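Local coordinates for tannase (Lactobacillus plantarum, PDB 3WA6), which catalyses hydrolysis of the galloyl ester bonds of hydrolysable tannins, probably releasing gallic acid, at residues P38-Q43 with R116-K121; N46-A51 with Y106-A111. All blocks are in the same frame, centred on the assembly; numbering follows the deposited sequence.

Contact 1. Residues P38-Q43 with R116-K121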
loop_
_atom_site.group_PDB
_atom_site.type_symbol
_atom_site.label_atom_id
_atom_site.label_comp_id
_atom_site.label_asym_id
_atom_site.label_seq_id
_atom_site.Cartn_x
_atom_site.Cartn_y
_atom_site.Cartn_z
ATOM N N PRO A 38 21.566 11.317 -6.385
ATOM C CA PRO A 38 20.223 11.112 -6.933
ATOM C C PRO A 38 20.245 10.929 -8.446
ATOM O O PRO A 38 21.164 11.399 -9.120
ATOM C CB PRO A 38 19.487 12.382 -6.518
ATOM C CG PRO A 38 20.577 13.415 -6.542
ATOM C CD PRO A 38 21.714 12.685 -5.858
ATOM N N VAL A 39 19.239 10.241 -8.977
ATOM C CA VAL A 39 19.158 10.015 -10.414
ATOM C C VAL A 39 17.915 10.672 -11.003
ATOM O O VAL A 39 17.730 10.690 -12.218
ATOM C CB VAL A 39 19.146 8.505 -10.748
ATOM C CG1 VAL A 39 20.450 7.868 -10.300
ATOM C CG2 VAL A 39 17.965 7.822 -10.069
ATOM N N ALA A 40 17.068 11.220 -10.136
ATOM C CA ALA A 40 15.846 11.881 -10.582
ATOM C C ALA A 40 15.476 13.034 -9.654
ATOM O O ALA A 40 15.689 12.966 -8.441
ATOM C CB ALA A 40 14.707 10.871 -10.654
ATOM N N ALA A 41 14.910 14.091 -10.227
ATOM C CA ALA A 41 14.529 15.269 -9.456
ATOM C C ALA A 41 13.544 14.968 -8.329
ATOM O O ALA A 41 13.546 15.638 -7.299
ATOM C CB ALA A 41 13.945 16.330 -10.383
ATOM N N ILE A 42 12.712 13.953 -8.525
ATOM C CA ILE A 42 11.704 13.590 -7.538
ATOM C C ILE A 42 12.289 13.105 -6.209
ATOM O O ILE A 42 11.615 13.143 -5.180
ATOM C CB ILE A 42 10.743 12.511 -8.116
ATOM C CG1 ILE A 42 9.471 12.438 -7.275
ATOM C CG2 ILE A 42 11.436 11.146 -8.158
ATOM C CD1 ILE A 42 8.369 11.614 -7.920
ATOM N N GLN A 43 13.547 12.674 -6.224
ATOM C CA GLN A 43 14.187 12.174 -5.010
ATOM C C GLN A 43 14.556 13.240 -3.971
ATOM O O GLN A 43 15.733 13.476 -3.693
ATOM C CB GLN A 43 15.433 11.357 -5.369
ATOM C CG GLN A 43 15.146 10.069 -6.143
ATOM C CD GLN A 43 16.425 9.361 -6.566
ATOM O OE1 GLN A 43 17.240 9.918 -7.301
ATOM N NE2 GLN A 43 16.610 8.134 -6.095
ATOM N N ARG A 116 7.473 3.925 -12.140
ATOM C CA ARG A 116 7.728 3.249 -13.411
ATOM C C ARG A 116 7.933 4.141 -14.630
ATOM O O ARG A 116 8.508 3.701 -15.625
ATOM C CB ARG A 116 6.615 2.227 -13.694
ATOM C CG ARG A 116 5.199 2.802 -13.791
ATOM C CD ARG A 116 4.167 1.672 -13.725
ATOM N NE ARG A 116 2.783 2.148 -13.705
ATOM C CZ ARG A 116 2.090 2.503 -14.782
ATOM N NH1 ARG A 116 2.646 2.440 -15.987
ATOM N NH2 ARG A 116 0.837 2.917 -14.655
ATOM N N THR A 117 7.483 5.388 -14.563
ATOM C CA THR A 117 7.647 6.300 -15.693
ATOM C C THR A 117 8.819 7.278 -15.545
ATOM O O THR A 117 9.099 8.060 -16.454
ATOM C CB THR A 117 6.357 7.104 -15.934
ATOM O OG1 THR A 117 5.954 7.735 -14.713
ATOM C CG2 THR A 117 5.242 6.190 -16.421
ATOM N N THR A 118 9.512 7.229 -14.411
ATOM C CA THR A 118 10.640 8.132 -14.167
ATOM C C THR A 118 11.850 7.871 -15.072
ATOM O O THR A 118 12.238 6.722 -15.278
ATOM C CB THR A 118 11.134 8.030 -12.705
ATOM O OG1 THR A 118 10.056 8.308 -11.801
ATOM C CG2 THR A 118 12.262 9.019 -12.464
ATOM N N VAL A 119 12.446 8.941 -15.603
ATOM C CA VAL A 119 13.634 8.815 -16.457
ATOM C C VAL A 119 14.805 9.635 -15.899
ATOM O O VAL A 119 14.593 10.605 -15.171
ATOM C CB VAL A 119 13.355 9.280 -17.900
ATOM C CG1 VAL A 119 12.374 8.336 -18.572
ATOM C CG2 VAL A 119 12.815 10.696 -17.890
ATOM N N ASP A 120 16.034 9.248 -16.236
ATOM C CA ASP A 120 17.206 9.966 -15.737
ATOM C C ASP A 120 17.679 11.085 -16.653
ATOM O O ASP A 120 16.957 11.504 -17.560
ATOM C CB ASP A 120 18.373 9.007 -15.454
ATOM C CG ASP A 120 18.873 8.293 -16.698
ATOM O OD1 ASP A 120 18.767 8.853 -17.806
ATOM O OD2 ASP A 120 19.393 7.166 -16.558
ATOM N N LYS A 121 18.900 11.559 -16.414
ATOM C CA LYS A 121 19.464 12.663 -17.188
ATOM C C LYS A 121 19.732 12.381 -18.665
ATOM O O LYS A 121 20.022 13.305 -19.431
ATOM C CB LYS A 121 20.743 13.177 -16.515
ATOM C CG LYS A 121 21.867 12.166 -16.389
ATOM C CD LYS A 121 23.058 12.806 -15.686
ATOM C CE LYS A 121 24.206 11.833 -15.506
ATOM N NZ LYS A 121 25.337 12.474 -14.779
HETATM O O HOH W 1 20.176 11.075 -13.674
#
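The flat group that meets R116-K121 is the V39-A40 peptide: D120 CA lies 3.6 Å beyond V39 O, while A40 N, pointing the other way, goes to the side-chain amide of Q43. That amide is the second flat group. Q43 OE1 takes V39 N at 2.6 Å, nearly in line with the C=O, and A40 N from 37° above the carbonyl plane; its NE2 is held by D135. Two surface loops of an alpha/beta-hydrolase fold touch here, one joining strands 22-33 and 44-50, the other following strand 107-111. Chain 38-43 ends in a type I turn, A40 to Q43, closed by Q43 N to A40 O at 3.1 Å. Q43 thus serves the loop through both backbone N and OE1. Across the contact no direct hydrogen bond forms. T118 sets OG1 beside its backbone N (chi1 -57°), which leaves CG2 anti to that N; this methyl meets A40 CB at 3.6 Å, while OG1 turns back to G115 N. D120 CB sits just behind CA near V39 O; the carboxylate leads off, OD1 accepting from S122 N and Q124 N. One water ties the loops, donating to V39 O at 2.9 Å and accepting from K121 N at 3.1 Å.

Contact 2. Residues N46-A51 with Y106-A111; sequences NVFVPA and YVVVAA
The first torsion of F48 brings its ring obliquely to V108 O: CG sits beside the backbone N (chi1 -55°), putting F48 CD1 3.9 Å from V108 O, the distance at which the backbone already places F48 CB. V107, with CG1 anti to its backbone N (chi1 162°), puts this methyl 3.7 Å from F48 O. F48 N gives to V108 O and V108 N returns to F48 O, the latter almost straight at 174°, and N46 and A110 likewise exchange two bonds, two residues along. This is an antiparallel pairing towards the edge of the alpha/beta-hydrolase sheet built by the chain's first strands, where strand 107-111 has antiparallel strand 44-50 on one flank and parallel strand 69-72 on the other. V47 and V109 form the non-hydrogen-bonded pair, their CA atoms 4.6 Å apart, and V109 CA makes a CH...O contact of 3.2 Å to N46 O. On the F48 and V108 face, helix 95-104 packs down with L102 and A101. N46 sends its amide outside the pair, to N31 N and D84 O. At the far end P50 CD rests 3.5 Å from Y106 O, a buried carbonyl oxygen without a hydrogen-bonding partner in the model.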
loop_
_atom_site.group_PDB
_atom_site.type_symbol
_atom_site.label_atom_id
_atom_site.label_comp_id
_atom_site.label_asym_id
_atom_site.label_seq_id
_atom_site.Cartn_x
_atom_site.Cartn_y
_atom_site.Cartn_z
ATOM N N ASN A 46 10.295 16.400 2.208
ATOM C CA ASN A 46 9.855 17.581 2.939
ATOM C C ASN A 46 9.682 17.223 4.407
ATOM O O ASN A 46 9.219 16.133 4.738
ATOM C CB ASN A 46 8.521 18.104 2.390
ATOM C CG ASN A 46 8.628 18.590 0.958
ATOM O OD1 ASN A 46 9.675 19.074 0.533
ATOM N ND2 ASN A 46 7.533 18.481 0.210
ATOM N N VAL A 47 10.053 18.148 5.283
ATOM C CA VAL A 47 9.939 17.921 6.718
ATOM C C VAL A 47 8.981 18.942 7.324
ATOM O O VAL A 47 9.114 20.145 7.088
ATOM C CB VAL A 47 11.318 18.047 7.403
ATOM C CG1 VAL A 47 11.201 17.718 8.878
ATOM C CG2 VAL A 47 12.320 17.120 6.728
ATOM N N PHE A 48 8.017 18.460 8.102
ATOM C CA PHE A 48 7.037 19.333 8.739
ATOM C C PHE A 48 6.991 19.039 10.229
ATOM O O PHE A 48 6.826 17.886 10.650
ATOM C CB PHE A 48 5.666 19.137 8.095
ATOM C CG PHE A 48 5.677 19.341 6.612
ATOM C CD1 PHE A 48 5.621 18.251 5.746
ATOM C CD2 PHE A 48 5.812 20.618 6.074
ATOM C CE1 PHE A 48 5.702 18.430 4.364
ATOM C CE2 PHE A 48 5.894 20.807 4.693
ATOM C CZ PHE A 48 5.840 19.710 3.838
ATOM N N VAL A 49 7.117 20.095 11.023
ATOM C CA VAL A 49 7.176 19.958 12.469
ATOM C C VAL A 49 6.242 20.872 13.250
ATOM O O VAL A 49 6.208 22.082 13.015
ATOM C CB VAL A 49 8.617 20.252 12.956
ATOM C CG1 VAL A 49 8.737 19.988 14.448
ATOM C CG2 VAL A 49 9.613 19.420 12.165
ATOM N N PRO A 50 5.477 20.307 14.199
ATOM C CA PRO A 50 4.574 21.149 14.991
ATOM C C PRO A 50 5.415 22.257 15.625
ATOM O O PRO A 50 6.518 22.006 16.125
ATOM C CB PRO A 50 4.016 20.179 16.023
ATOM C CG PRO A 50 3.942 18.892 15.244
ATOM C CD PRO A 50 5.275 18.880 14.510
ATOM N N ALA A 51 4.899 23.477 15.601
ATOM C CA ALA A 51 5.630 24.619 16.134
ATOM C C ALA A 51 6.121 24.447 17.573
ATOM O O ALA A 51 7.199 24.925 17.925
ATOM C CB ALA A 51 4.769 25.874 16.020
ATOM N N TYR A 106 2.350 14.897 15.508
ATOM C CA TYR A 106 3.310 14.055 14.793
ATOM C C TYR A 106 4.239 14.888 13.925
ATOM O O TYR A 106 3.846 15.936 13.409
ATOM C CB TYR A 106 2.590 13.086 13.853
ATOM C CG TYR A 106 1.550 12.197 14.489
ATOM C CD1 TYR A 106 0.536 11.632 13.714
ATOM C CD2 TYR A 106 1.571 11.918 15.853
ATOM C CE1 TYR A 106 -0.435 10.810 14.285
ATOM C CE2 TYR A 106 0.602 11.098 16.435
ATOM C CZ TYR A 106 -0.396 10.550 15.644
ATOM O OH TYR A 106 -1.355 9.741 16.210
ATOM N N VAL A 107 5.474 14.423 13.772
ATOM C CA VAL A 107 6.419 15.082 12.880
ATOM C C VAL A 107 6.129 14.351 11.573
ATOM O O VAL A 107 5.791 13.166 11.594
ATOM C CB VAL A 107 7.895 14.829 13.286
ATOM C CG1 VAL A 107 8.822 15.138 12.109
ATOM C CG2 VAL A 107 8.265 15.716 14.467
ATOM N N VAL A 108 6.225 15.045 10.446
ATOM C CA VAL A 108 5.961 14.400 9.166
ATOM C C VAL A 108 7.098 14.608 8.181
ATOM O O VAL A 108 7.549 15.731 7.954
ATOM C CB VAL A 108 4.657 14.930 8.506
ATOM C CG1 VAL A 108 4.386 14.181 7.193
ATOM C CG2 VAL A 108 3.483 14.775 9.457
ATOM N N VAL A 109 7.566 13.505 7.611
ATOM C CA VAL A 109 8.612 13.551 6.609
ATOM C C VAL A 109 8.001 12.885 5.383
ATOM O O VAL A 109 7.761 11.673 5.369
ATOM C CB VAL A 109 9.872 12.788 7.053
ATOM C CG1 VAL A 109 10.905 12.816 5.941
ATOM C CG2 VAL A 109 10.445 13.423 8.323
ATOM N N ALA A 110 7.733 13.699 4.369
ATOM C CA ALA A 110 7.121 13.241 3.130
ATOM C C ALA A 110 8.161 13.209 2.026
ATOM O O ALA A 110 8.576 14.254 1.531
ATOM C CB ALA A 110 5.980 14.176 2.751
ATOM N N ALA A 111 8.572 12.002 1.643
ATOM C CA ALA A 111 9.583 11.814 0.612
ATOM C C ALA A 111 9.022 11.553 -0.785
ATOM O O ALA A 111 8.002 10.880 -0.944
ATOM C CB ALA A 111 10.500 10.664 1.007
#

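From the N terminus, the chain leaves strand 22-33, makes the loop 38-43 and enters strand 44-50, so the first halves of contacts 1 and 2 follow almost directly on one another. It then runs through strand 69-72 and helix 95-104 before returning as strand 107-111, where contact 2 closes a loop of 54 residues. A few residues later, 116-121 comes back to 38-43 and contact 1 closes the wider loop, 72 residues long, that encloses the first; the two do not cross. Their centres lie about 23 Å apart. Contact 2 pairs two neighbouring strands inside the central sheet, whereas contact 1 joins, at the surface, the loop that leads into one of these strands and the loop that leads out of the other.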